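Putative Type I topoisomerase (Deinococcus radiodurans, PDB 3M4A) probably relaxes DNA as a type IB topoisomerase, breaking one strand and rejoining it without ATP. Local coordinates at residues L118-V123 with E213-H218; L126-L131 with N223-E228; Y307-E312 with A316-L321; G242-A247 with G326-M331. One frame throughout, in Å; residues are numbered along the deposited sequence.

Interactions 1 and 2 lie side by side, their centres 13 Å apart. Both use helix 120-134, and strand 214-216 of the first leads on to helix 219-230 of the second. Their segments alternate along the chain, and the salt bridge from Arg121 to Glu228 joins them. Each brings a basic residue to the DNA. Interactions 3 and 4 come later, with 307-321 lying between the two segments of interaction 4. They form a second pair, also with centres 13 Å apart. They touch where Tyr307 meets helix 323-337. Interactions 1 and 4 are 32 Å apart by their centres. Helix 235-254 follows helix 219-230 in the chain and packs on helix 323-337 in interaction 4.

Interaction 1: residues L118-V123 with E213-H218. With nucleotides of chain B.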
# COMPACT_ATOMS: atom_id res chain seq x y z
N LEU A 118 0.10 17.48 -14.33
CA LEU A 118 -0.56 16.80 -13.21
C LEU A 118 -1.89 16.16 -13.64
O LEU A 118 -2.95 16.53 -13.12
CB LEU A 118 -0.74 17.77 -12.04
CG LEU A 118 0.53 18.23 -11.29
CD1 LEU A 118 0.24 19.34 -10.26
CD2 LEU A 118 1.21 17.05 -10.61
N PRO A 119 -1.83 15.20 -14.58
CA PRO A 119 -3.07 14.52 -15.00
C PRO A 119 -3.57 13.56 -13.93
O PRO A 119 -2.83 13.24 -12.99
CB PRO A 119 -2.63 13.74 -16.24
CG PRO A 119 -1.17 13.42 -15.96
CD PRO A 119 -0.65 14.68 -15.29
N PRO A 120 -4.82 13.10 -14.04
CA PRO A 120 -5.44 12.32 -12.97
C PRO A 120 -4.64 11.10 -12.51
O PRO A 120 -4.44 10.93 -11.30
CB PRO A 120 -6.78 11.91 -13.58
CG PRO A 120 -7.08 13.00 -14.51
CD PRO A 120 -5.78 13.33 -15.15
N ARG A 121 -4.16 10.29 -13.44
CA ARG A 121 -3.45 9.07 -13.08
C ARG A 121 -2.10 9.39 -12.42
O ARG A 121 -1.63 8.61 -11.60
CB ARG A 121 -3.26 8.15 -14.28
CG ARG A 121 -4.57 7.59 -14.78
CD ARG A 121 -4.37 6.71 -16.00
NE ARG A 121 -3.63 5.50 -15.68
CZ ARG A 121 -4.16 4.34 -15.27
NH1 ARG A 121 -5.47 4.17 -15.14
NH2 ARG A 121 -3.34 3.34 -15.00
N LYS A 122 -1.47 10.50 -12.79
CA LYS A 122 -0.21 10.88 -12.13
C LYS A 122 -0.45 11.29 -10.66
O LYS A 122 0.27 10.85 -9.72
CB LYS A 122 0.51 11.98 -12.90
CG LYS A 122 1.78 12.45 -12.20
CD LYS A 122 2.77 13.13 -13.11
CE LYS A 122 4.09 13.38 -12.38
NZ LYS A 122 5.17 13.81 -13.33
N VAL A 123 -1.48 12.10 -10.43
CA VAL A 123 -1.82 12.50 -9.06
C VAL A 123 -2.23 11.27 -8.24
O VAL A 123 -1.82 11.13 -7.08
CB VAL A 123 -2.89 13.61 -9.00
CG1 VAL A 123 -3.15 14.04 -7.57
CG2 VAL A 123 -2.41 14.83 -9.80
N GLU A 213 -8.20 23.18 -16.95
CA GLU A 213 -9.31 22.90 -16.04
C GLU A 213 -8.77 22.14 -14.83
O GLU A 213 -7.93 21.26 -14.99
CB GLU A 213 -10.35 22.06 -16.78
CG GLU A 213 -11.64 21.79 -16.04
CD GLU A 213 -12.65 21.05 -16.91
OE1 GLU A 213 -12.77 21.35 -18.12
OE2 GLU A 213 -13.34 20.14 -16.37
N ARG A 214 -9.27 22.47 -13.63
CA ARG A 214 -8.74 21.97 -12.36
C ARG A 214 -9.84 21.34 -11.51
O ARG A 214 -10.93 21.88 -11.41
CB ARG A 214 -8.11 23.14 -11.59
CG ARG A 214 -7.49 22.79 -10.24
CD ARG A 214 -6.58 23.91 -9.71
NE ARG A 214 -7.22 25.23 -9.72
CZ ARG A 214 -8.12 25.66 -8.83
NH1 ARG A 214 -8.52 24.89 -7.84
NH2 ARG A 214 -8.63 26.88 -8.95
N ARG A 215 -9.55 20.19 -10.90
CA ARG A 215 -10.48 19.54 -9.97
C ARG A 215 -9.73 18.70 -8.94
O ARG A 215 -8.55 18.41 -9.12
CB ARG A 215 -11.47 18.65 -10.73
CG ARG A 215 -10.84 17.50 -11.52
CD ARG A 215 -11.88 16.63 -12.23
NE ARG A 215 -11.25 15.51 -12.93
CZ ARG A 215 -10.84 14.39 -12.33
NH1 ARG A 215 -10.99 14.22 -11.02
NH2 ARG A 215 -10.27 13.43 -13.04
N ARG A 216 -10.43 18.28 -7.90
CA ARG A 216 -9.86 17.42 -6.87
C ARG A 216 -9.89 15.95 -7.28
O ARG A 216 -10.76 15.52 -8.04
CB ARG A 216 -10.66 17.52 -5.58
CG ARG A 216 -10.45 18.77 -4.78
CD ARG A 216 -11.33 18.74 -3.55
NE ARG A 216 -11.04 17.56 -2.74
CZ ARG A 216 -11.86 17.03 -1.84
NH1 ARG A 216 -13.05 17.58 -1.57
NH2 ARG A 216 -11.49 15.94 -1.19
N ILE A 217 -8.94 15.18 -6.75
CA ILE A 217 -9.07 13.73 -6.73
C ILE A 217 -9.76 13.34 -5.41
O ILE A 217 -9.21 13.56 -4.33
CB ILE A 217 -7.70 13.02 -6.79
CG1 ILE A 217 -6.92 13.43 -8.05
CG2 ILE A 217 -7.90 11.51 -6.71
CD1 ILE A 217 -7.62 13.08 -9.37
N HIS A 218 -10.95 12.77 -5.52
CA HIS A 218 -11.71 12.31 -4.37
C HIS A 218 -11.47 10.82 -4.11
O HIS A 218 -10.95 10.11 -4.96
CB HIS A 218 -13.22 12.53 -4.61
CG HIS A 218 -13.59 13.97 -4.83
ND1 HIS A 218 -14.06 14.78 -3.82
CD2 HIS A 218 -13.58 14.74 -5.95
CE1 HIS A 218 -14.32 15.98 -4.31
NE2 HIS A 218 -14.03 15.98 -5.59
P DG B 9 8.94 13.54 -12.31
OP1 DG B 9 7.52 13.89 -12.01
OP2 DG B 9 10.04 14.24 -11.62
O5' DG B 9 9.18 11.97 -12.08
C5' DG B 9 8.31 11.02 -12.64
C4' DG B 9 9.01 9.68 -12.79
O4' DG B 9 10.10 9.71 -13.74
C3' DG B 9 9.67 9.18 -11.51
O3' DG B 9 9.46 7.79 -11.42
C2' DG B 9 11.14 9.64 -11.64
C1' DG B 9 11.39 9.46 -13.11
N9 DG B 9 12.25 10.42 -13.78
C8 DG B 9 12.26 11.77 -13.62
N7 DG B 9 13.07 12.42 -14.41
C5 DG B 9 13.64 11.42 -15.16
C6 DG B 9 14.60 11.49 -16.19
O6 DG B 9 15.14 12.48 -16.69
N1 DG B 9 14.89 10.24 -16.68
C2 DG B 9 14.35 9.06 -16.24
N2 DG B 9 14.76 7.92 -16.83
N3 DG B 9 13.44 8.98 -15.30
C4 DG B 9 13.16 10.18 -14.79
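Val123 and Ile217 meet through aliphatic carbons, with CG1 of Val123 lying 3.8 Å from CG1 of Ile217. The two side chains cross obliquely. Val123 holds CG1 anti to its backbone N (chi1 -177°), and this is the methyl that reaches Ile217. Beyond CG1, the isoleucine sends CD1 toward the first turn of the helix. There CD1 of Ile217 comes to 4.4 Å from CB of Pro120. Ile217 also packs against Met124 and Met127 of the same helix.

Pro120 has a second neighbour, for its CG lies 3.5 Å from NH2 of Arg215. The two side chains cross at about a right angle. Arg215 sets CG between its backbone N and carbonyl carbon (chi1 62°) and then runs extended to NE, which carries the guanidinium across to the proline. Its polar end is held by a salt bridge from NH1 to Glu221. A weak bond also runs from NH1 of Arg215 to the carbonyl O of Arg216, at 3.3 Å.

Pro120 sits in the first turn of the helix, where the missing proline N-H costs no helical bond. Pro119 is the N-cap residue, and its O accepts a hydrogen bond from N of Val123 at 3.1 Å.

Lys122 points to the DNA. Its extended chain brings NZ within 2.7 Å of OP1 of DG9 of chain B. The carbonyls of Leu113 and Ala115 also bind NZ, so three acceptors fix the ammonium. The arrangement is that of a helix start docked on a two-stranded antiparallel ribbon, 205-207 with 214-216, beside a DNA phosphate in a type IB topoisomerase core.

Interaction 2: residues L126-L131 with N223-E228; sequences LMTRLL and NAYLRE. With ACY (acetic acid), chain D; nucleotides of chain B.
Leu226 and Thr128 bury the most surface here, and Leu131 comes next. CD2 of Leu226 lies 3.7 Å from CG2 of Thr128 as the side chains slide past each other in opposite directions. The other methyl, CD1 of Leu226, meets CD1 of Leu131 tip to tip at 3.7 Å. Phe238 of helix 235-254 touches all three residues and closes the apolar cluster.

Thr128 turns OG1 back beside its own backbone N (chi1 -60°), where it bonds to the carbonyl of Met124. The same oxygen lies at the edge of the Tyr225 ring, near its plane, with CE2 of Tyr225 3.4 Å from OG1 of Thr128. The tyrosine hydroxyl goes elsewhere, to Asp112.

Arg129 belongs to another side of helix 126-131. Its NH1 donates to OP2 of DC10 of chain B at 2.9 Å, and its NH2 donates to OP1 of that phosphate at 3.0 Å. NE of Arg129 gives a nearly straight bond (174°) to O of a bound acetic acid molecule, probably from the crystallisation liquor, 2.8 Å away. With a leucine in place of Arg129, the DC10 phosphate would probably be left without its two N-H donors and Asp185 without its ion-pair partner.

The segment axes approach to 10.9 Å and cross at -76°. This is a steeply crossed helix pair in the type IB topoisomerase catalytic core, with a phosphate-gripping arginine on one of its helices.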
# COMPACT_ATOMS: atom_id res chain seq x y z
N LEU A 126 0.83 9.31 -7.30
CA LEU A 126 1.51 9.98 -6.18
C LEU A 126 0.80 9.63 -4.86
O LEU A 126 1.44 9.32 -3.83
CB LEU A 126 1.51 11.50 -6.39
CG LEU A 126 2.39 12.05 -7.51
CD1 LEU A 126 2.03 13.49 -7.85
CD2 LEU A 126 3.87 11.97 -7.06
N MET A 127 -0.52 9.66 -4.89
CA MET A 127 -1.31 9.31 -3.70
C MET A 127 -1.12 7.85 -3.29
O MET A 127 -1.03 7.56 -2.11
CB MET A 127 -2.80 9.62 -3.94
CG MET A 127 -3.09 11.10 -4.06
SD MET A 127 -4.74 11.43 -4.72
CE MET A 127 -5.67 11.43 -3.18
N THR A 128 -1.01 6.96 -4.28
CA THR A 128 -0.79 5.54 -4.04
C THR A 128 0.59 5.33 -3.44
O THR A 128 0.77 4.53 -2.53
CB THR A 128 -0.96 4.71 -5.31
OG1 THR A 128 -2.30 4.88 -5.81
CG2 THR A 128 -0.77 3.22 -5.01
N ARG A 129 1.58 6.06 -3.94
CA ARG A 129 2.91 6.00 -3.32
C ARG A 129 2.84 6.44 -1.87
O ARG A 129 3.45 5.83 -1.00
CB ARG A 129 3.96 6.80 -4.10
CG ARG A 129 5.36 6.69 -3.49
CD ARG A 129 6.40 7.27 -4.41
NE ARG A 129 6.56 6.40 -5.58
CZ ARG A 129 7.38 6.65 -6.59
NH1 ARG A 129 8.18 7.70 -6.58
NH2 ARG A 129 7.44 5.80 -7.59
N LEU A 130 2.10 7.49 -1.58
CA LEU A 130 1.95 7.93 -0.17
C LEU A 130 1.26 6.89 0.74
O LEU A 130 1.66 6.72 1.88
CB LEU A 130 1.22 9.27 -0.11
CG LEU A 130 2.06 10.45 -0.62
CD1 LEU A 130 1.19 11.67 -0.88
CD2 LEU A 130 3.17 10.75 0.40
N LEU A 131 0.25 6.20 0.21
CA LEU A 131 -0.37 5.08 0.95
C LEU A 131 0.65 4.00 1.27
O LEU A 131 0.70 3.46 2.38
CB LEU A 131 -1.51 4.46 0.15
CG LEU A 131 -2.77 5.25 -0.15
CD1 LEU A 131 -3.69 4.53 -1.16
CD2 LEU A 131 -3.51 5.62 1.14
N ASN A 223 -9.97 5.11 -5.15
CA ASN A 223 -10.28 3.71 -4.90
C ASN A 223 -10.47 2.90 -6.19
O ASN A 223 -10.11 1.74 -6.23
CB ASN A 223 -11.48 3.56 -3.96
CG ASN A 223 -11.14 3.90 -2.50
OD1 ASN A 223 -10.02 3.67 -2.04
ND2 ASN A 223 -12.11 4.43 -1.77
N ALA A 224 -11.00 3.53 -7.24
CA ALA A 224 -11.10 2.88 -8.56
C ALA A 224 -9.74 2.61 -9.20
O ALA A 224 -9.52 1.56 -9.81
CB ALA A 224 -11.97 3.72 -9.51
N TYR A 225 -8.83 3.56 -9.04
CA TYR A 225 -7.45 3.42 -9.50
C TYR A 225 -6.78 2.25 -8.79
O TYR A 225 -6.13 1.41 -9.43
CB TYR A 225 -6.70 4.73 -9.26
CG TYR A 225 -5.24 4.74 -9.70
CD1 TYR A 225 -4.90 4.92 -11.03
CD2 TYR A 225 -4.21 4.55 -8.78
CE1 TYR A 225 -3.59 4.93 -11.45
CE2 TYR A 225 -2.89 4.55 -9.17
CZ TYR A 225 -2.58 4.75 -10.51
OH TYR A 225 -1.27 4.75 -10.96
N LEU A 226 -6.94 2.19 -7.47
CA LEU A 226 -6.40 1.09 -6.67
C LEU A 226 -6.99 -0.26 -7.10
O LEU A 226 -6.26 -1.24 -7.24
CB LEU A 226 -6.63 1.31 -5.17
CG LEU A 226 -5.88 2.48 -4.54
CD1 LEU A 226 -6.23 2.64 -3.07
CD2 LEU A 226 -4.37 2.28 -4.73
N ARG A 227 -8.29 -0.32 -7.36
CA ARG A 227 -8.87 -1.56 -7.88
C ARG A 227 -8.14 -2.03 -9.13
O ARG A 227 -7.83 -3.21 -9.26
CB ARG A 227 -10.37 -1.40 -8.16
CG ARG A 227 -11.22 -1.38 -6.91
CD ARG A 227 -12.69 -1.73 -7.19
NE ARG A 227 -13.30 -0.86 -8.19
CZ ARG A 227 -13.70 0.39 -7.98
NH1 ARG A 227 -13.56 0.97 -6.79
NH2 ARG A 227 -14.26 1.09 -8.97
N GLU A 228 -7.83 -1.10 -10.04
CA GLU A 228 -7.08 -1.42 -11.24
C GLU A 228 -5.68 -1.94 -10.93
O GLU A 228 -5.29 -2.97 -11.47
CB GLU A 228 -6.95 -0.22 -12.17
CG GLU A 228 -6.10 -0.54 -13.40
CD GLU A 228 -5.78 0.65 -14.27
OE1 GLU A 228 -6.51 1.65 -14.17
OE2 GLU A 228 -4.79 0.59 -15.03
C ACY D . 4.66 3.28 -4.95
O ACY D . 5.01 4.06 -5.87
OXT ACY D . 5.34 3.12 -3.91
CH3 ACY D . 3.39 2.51 -5.12
P DC B 10 9.91 7.00 -10.10
OP1 DC B 10 9.14 5.77 -10.02
OP2 DC B 10 9.93 7.89 -8.91
O5' DC B 10 11.42 6.58 -10.38
C5' DC B 10 11.71 5.67 -11.46
C4' DC B 10 13.20 5.60 -11.68
O4' DC B 10 13.68 6.88 -12.19
C3' DC B 10 14.03 5.31 -10.43
O3' DC B 10 15.11 4.46 -10.75
C2' DC B 10 14.57 6.67 -10.03
C1' DC B 10 14.84 7.22 -11.42
N1 DC B 10 15.03 8.68 -11.51
C2 DC B 10 15.80 9.16 -12.57
O2 DC B 10 16.29 8.36 -13.39
N3 DC B 10 16.01 10.49 -12.67
C4 DC B 10 15.49 11.33 -11.77
N4 DC B 10 15.72 12.63 -11.93
C5 DC B 10 14.69 10.85 -10.69
C6 DC B 10 14.50 9.53 -10.59

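Interaction 3: residues Y307-E312 with A316-L321; sequences YEPRTE and AELEGL
Glu312 and Ala316 are joined by a helical backbone bond, and two overlapping beta turns, type I then type II, lead from helix 312-316 toward helix 323-337. The first segment starts that short helix. Thr311 is its N-cap, with OG1 bonded to the N of Gln314.

Ala316 ends the helix. Its N donates to the O of Glu312 at 2.9 Å with an angle of 161°. The methyl adds a touch, CB of Ala316 lying 3.5 Å from the same O of Glu312. Ala316 also opens a type I turn that runs to Glu319, closed by Glu319 N to Ala316 O at 3.2 Å.

Glu317 takes the second place in this turn.

Leu318 carries the side-chain contact. CG stands anti to the carbonyl carbon (chi1 -57°), and CD1 of Leu318 reaches CG of Pro309 at 3.9 Å. That methyl lies almost as near CD of the proline, and the leucine runs aslant to the proline ring. Leu318 also packs on Arg330 of helix 323-337.

Leu318 begins the second turn, of type II, and Glu319 follows it. Gly320 comes third, with a positive phi of 90°. A side chain here would press on the carbonyl O of Glu319. Leu321 lays its side chain on Lys329. The turn closes through the backbone, with N of Leu321 3.1 Å from O of Leu318.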
# COMPACT_ATOMS: atom_id res chain seq x y z
N TYR A 307 16.90 -12.84 6.96
CA TYR A 307 16.13 -13.29 5.80
C TYR A 307 16.52 -12.58 4.50
O TYR A 307 15.73 -12.53 3.55
CB TYR A 307 14.63 -13.13 6.07
CG TYR A 307 14.17 -14.09 7.14
CD1 TYR A 307 13.87 -15.41 6.82
CD2 TYR A 307 14.08 -13.69 8.46
CE1 TYR A 307 13.47 -16.30 7.79
CE2 TYR A 307 13.67 -14.59 9.45
CZ TYR A 307 13.38 -15.89 9.11
OH TYR A 307 12.98 -16.77 10.08
N GLU A 308 17.74 -12.06 4.47
CA GLU A 308 18.29 -11.46 3.25
C GLU A 308 18.47 -12.53 2.18
O GLU A 308 18.72 -13.70 2.51
CB GLU A 308 19.65 -10.83 3.53
CG GLU A 308 19.62 -9.55 4.33
CD GLU A 308 21.00 -8.97 4.49
OE1 GLU A 308 21.91 -9.71 4.90
OE2 GLU A 308 21.19 -7.77 4.18
N PRO A 309 18.33 -12.16 0.91
CA PRO A 309 18.52 -13.18 -0.13
C PRO A 309 19.94 -13.74 -0.10
O PRO A 309 20.86 -13.03 0.28
CB PRO A 309 18.22 -12.43 -1.43
CG PRO A 309 18.42 -10.97 -1.09
CD PRO A 309 18.01 -10.84 0.34
N ARG A 310 20.10 -15.02 -0.49
CA ARG A 310 21.37 -15.73 -0.39
C ARG A 310 21.96 -16.12 -1.75
O ARG A 310 23.09 -16.62 -1.81
CB ARG A 310 21.18 -17.01 0.43
CG ARG A 310 20.69 -16.81 1.84
CD ARG A 310 20.41 -18.16 2.50
NE ARG A 310 20.27 -18.04 3.95
CZ ARG A 310 21.12 -18.53 4.86
NH1 ARG A 310 22.20 -19.23 4.51
NH2 ARG A 310 20.86 -18.34 6.15
N THR A 311 21.20 -15.92 -2.82
CA THR A 311 21.63 -16.22 -4.19
C THR A 311 21.20 -15.08 -5.09
O THR A 311 20.39 -14.25 -4.69
CB THR A 311 21.00 -17.51 -4.76
OG1 THR A 311 19.61 -17.30 -5.09
CG2 THR A 311 21.14 -18.68 -3.78
N GLU A 312 21.74 -15.05 -6.30
CA GLU A 312 21.44 -13.97 -7.23
C GLU A 312 19.96 -13.99 -7.63
O GLU A 312 19.31 -12.93 -7.67
CB GLU A 312 22.37 -14.01 -8.45
CG GLU A 312 23.86 -13.83 -8.12
CD GLU A 312 24.21 -12.45 -7.58
OE1 GLU A 312 23.70 -11.44 -8.11
OE2 GLU A 312 25.01 -12.36 -6.62
N ALA A 316 17.02 -11.26 -7.21
CA ALA A 316 16.29 -10.82 -8.39
C ALA A 316 14.78 -10.94 -8.24
O ALA A 316 14.03 -10.12 -8.79
CB ALA A 316 16.75 -11.61 -9.64
N GLU A 317 14.30 -11.95 -7.51
CA GLU A 317 12.87 -12.16 -7.31
C GLU A 317 12.23 -11.10 -6.40
O GLU A 317 11.01 -11.03 -6.28
CB GLU A 317 12.61 -13.57 -6.75
CG GLU A 317 12.64 -14.66 -7.81
CD GLU A 317 11.46 -14.58 -8.78
OE1 GLU A 317 10.33 -14.94 -8.40
OE2 GLU A 317 11.68 -14.15 -9.94
N LEU A 318 13.08 -10.31 -5.75
CA LEU A 318 12.65 -9.23 -4.85
C LEU A 318 12.69 -7.85 -5.55
O LEU A 318 12.51 -6.82 -4.89
CB LEU A 318 13.51 -9.21 -3.59
CG LEU A 318 13.55 -10.51 -2.78
CD1 LEU A 318 14.56 -10.41 -1.62
CD2 LEU A 318 12.18 -10.88 -2.27
N GLU A 319 12.92 -7.83 -6.86
CA GLU A 319 12.91 -6.56 -7.61
C GLU A 319 11.54 -5.89 -7.47
O GLU A 319 10.51 -6.55 -7.56
CB GLU A 319 13.21 -6.78 -9.10
CG GLU A 319 13.33 -5.47 -9.91
CD GLU A 319 13.26 -5.66 -11.43
OE1 GLU A 319 13.33 -6.82 -11.92
OE2 GLU A 319 13.14 -4.63 -12.14
N GLY A 320 11.54 -4.58 -7.25
CA GLY A 320 10.29 -3.84 -7.04
C GLY A 320 9.87 -3.75 -5.58
O GLY A 320 8.83 -3.15 -5.27
N LEU A 321 10.65 -4.38 -4.70
CA LEU A 321 10.52 -4.26 -3.24
C LEU A 321 11.74 -3.55 -2.70
O LEU A 321 12.85 -3.67 -3.24
CB LEU A 321 10.41 -5.64 -2.58
CG LEU A 321 9.23 -6.51 -3.00
CD1 LEU A 321 9.26 -7.89 -2.30
CD2 LEU A 321 7.93 -5.82 -2.70

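Interaction 4: residues G242-A247 with G326-M331; sequences GGTLLA and GALKRM
Leu328 packs against Thr244 and Leu245, and the contact is made by its two methyls.

The apolar touches divide between them. CD1 of Leu328 meets CG2 of Thr244 at 3.9 Å, the side chains crossing at about a right angle. CD2 of Leu328 goes to Leu245 and lies 3.9 Å from its CB. CD1 of Leu245 is 4.0 Å from the same CD2, as the two side chains lie at a slant. Leu328 holds CG anti to its backbone N (chi1 178°), with CD1 lying on Thr244 and CD2 mainly on Leu245.

Side chain also meets main chain. CD2 of Leu328 sits 3.7 Å from CA of Leu245 and 3.8 Å from N of Leu245. The leucine methyl thus rests on the helix backbone itself. The helices run close at this point, with CA of Leu245 and CA of Leu328 6.7 Å apart.

The polar bonds of Thr244 lead away from this contact. Its torsion (chi1 -62°) places OG1 beside the backbone N, where it bonds to the carbonyl O of Thr240 and to the N of Cys291. The buried hydroxyl is thus satisfied, while CG2 is left to face Leu328.

Neighbouring helices and a loop pack round the pair. Ile294 of helix 292-299 touches both Thr244 and Leu328, and Leu304 of a loop also lies on Leu328. Helix 91-113 offers Leu95 to Thr244 and Ala99 to Lys329. Ala247 packs against Cys270 and Val274 of helix 260-278. Helix 235-254 thus has helix 260-278 against one part of its surface and the C-terminal helix 323-337 against another.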
# COMPACT_ATOMS: atom_id res chain seq x y z
N GLY A 242 2.42 -2.19 5.67
CA GLY A 242 3.31 -1.15 6.19
C GLY A 242 3.51 -1.17 7.69
O GLY A 242 4.63 -0.97 8.17
N GLY A 243 2.44 -1.43 8.45
CA GLY A 243 2.58 -1.63 9.89
C GLY A 243 3.49 -2.79 10.28
O GLY A 243 4.32 -2.66 11.16
N THR A 244 3.34 -3.91 9.58
CA THR A 244 4.16 -5.10 9.77
C THR A 244 5.63 -4.80 9.40
O THR A 244 6.54 -5.17 10.15
CB THR A 244 3.61 -6.28 8.98
OG1 THR A 244 2.29 -6.59 9.45
CG2 THR A 244 4.50 -7.52 9.09
N LEU A 245 5.82 -4.10 8.28
CA LEU A 245 7.16 -3.72 7.82
C LEU A 245 7.85 -2.81 8.84
O LEU A 245 8.99 -3.06 9.23
CB LEU A 245 7.08 -3.04 6.46
CG LEU A 245 8.41 -2.53 5.90
CD1 LEU A 245 9.35 -3.69 5.59
CD2 LEU A 245 8.20 -1.64 4.67
N LEU A 246 7.14 -1.77 9.28
CA LEU A 246 7.69 -0.83 10.27
C LEU A 246 8.06 -1.55 11.57
O LEU A 246 9.14 -1.33 12.12
CB LEU A 246 6.73 0.34 10.54
CG LEU A 246 7.29 1.53 11.31
CD1 LEU A 246 8.34 2.24 10.50
CD2 LEU A 246 6.18 2.50 11.68
N ALA A 247 7.19 -2.44 12.03
CA ALA A 247 7.48 -3.27 13.19
C ALA A 247 8.73 -4.13 12.97
O ALA A 247 9.62 -4.18 13.83
CB ALA A 247 6.28 -4.14 13.54
N GLY A 326 11.77 -6.87 0.91
CA GLY A 326 12.22 -8.16 0.40
C GLY A 326 12.50 -9.10 1.55
O GLY A 326 12.08 -10.26 1.52
N ALA A 327 13.20 -8.62 2.55
CA ALA A 327 13.50 -9.44 3.72
C ALA A 327 12.21 -9.82 4.45
O ALA A 327 12.07 -10.96 4.92
CB ALA A 327 14.48 -8.76 4.64
N LEU A 328 11.27 -8.88 4.54
CA LEU A 328 9.97 -9.19 5.16
C LEU A 328 9.21 -10.30 4.41
O LEU A 328 8.66 -11.24 5.01
CB LEU A 328 9.09 -7.93 5.27
CG LEU A 328 7.69 -8.16 5.87
CD1 LEU A 328 7.79 -8.72 7.28
CD2 LEU A 328 6.90 -6.85 5.86
N LYS A 329 9.19 -10.20 3.08
CA LYS A 329 8.56 -11.21 2.28
C LYS A 329 9.13 -12.59 2.59
O LYS A 329 8.39 -13.53 2.78
CB LYS A 329 8.73 -10.94 0.79
CG LYS A 329 7.82 -11.83 -0.04
CD LYS A 329 7.97 -11.62 -1.51
CE LYS A 329 6.90 -12.43 -2.24
NZ LYS A 329 7.13 -12.52 -3.70
N ARG A 330 10.45 -12.66 2.63
CA ARG A 330 11.14 -13.93 2.91
C ARG A 330 10.87 -14.41 4.33
O ARG A 330 10.67 -15.61 4.55
CB ARG A 330 12.62 -13.79 2.63
CG ARG A 330 12.92 -13.70 1.15
CD ARG A 330 14.38 -13.49 0.87
NE ARG A 330 15.20 -14.57 1.40
CZ ARG A 330 15.37 -15.75 0.83
NH1 ARG A 330 14.80 -16.04 -0.34
NH2 ARG A 330 16.12 -16.66 1.43
N MET A 331 10.81 -13.48 5.29
CA MET A 331 10.43 -13.86 6.67
C MET A 331 9.03 -14.45 6.72
O MET A 331 8.80 -15.48 7.37
CB MET A 331 10.55 -12.67 7.63
CG MET A 331 10.20 -13.01 9.06
SD MET A 331 10.18 -11.57 10.14
CE MET A 331 11.91 -11.41 10.52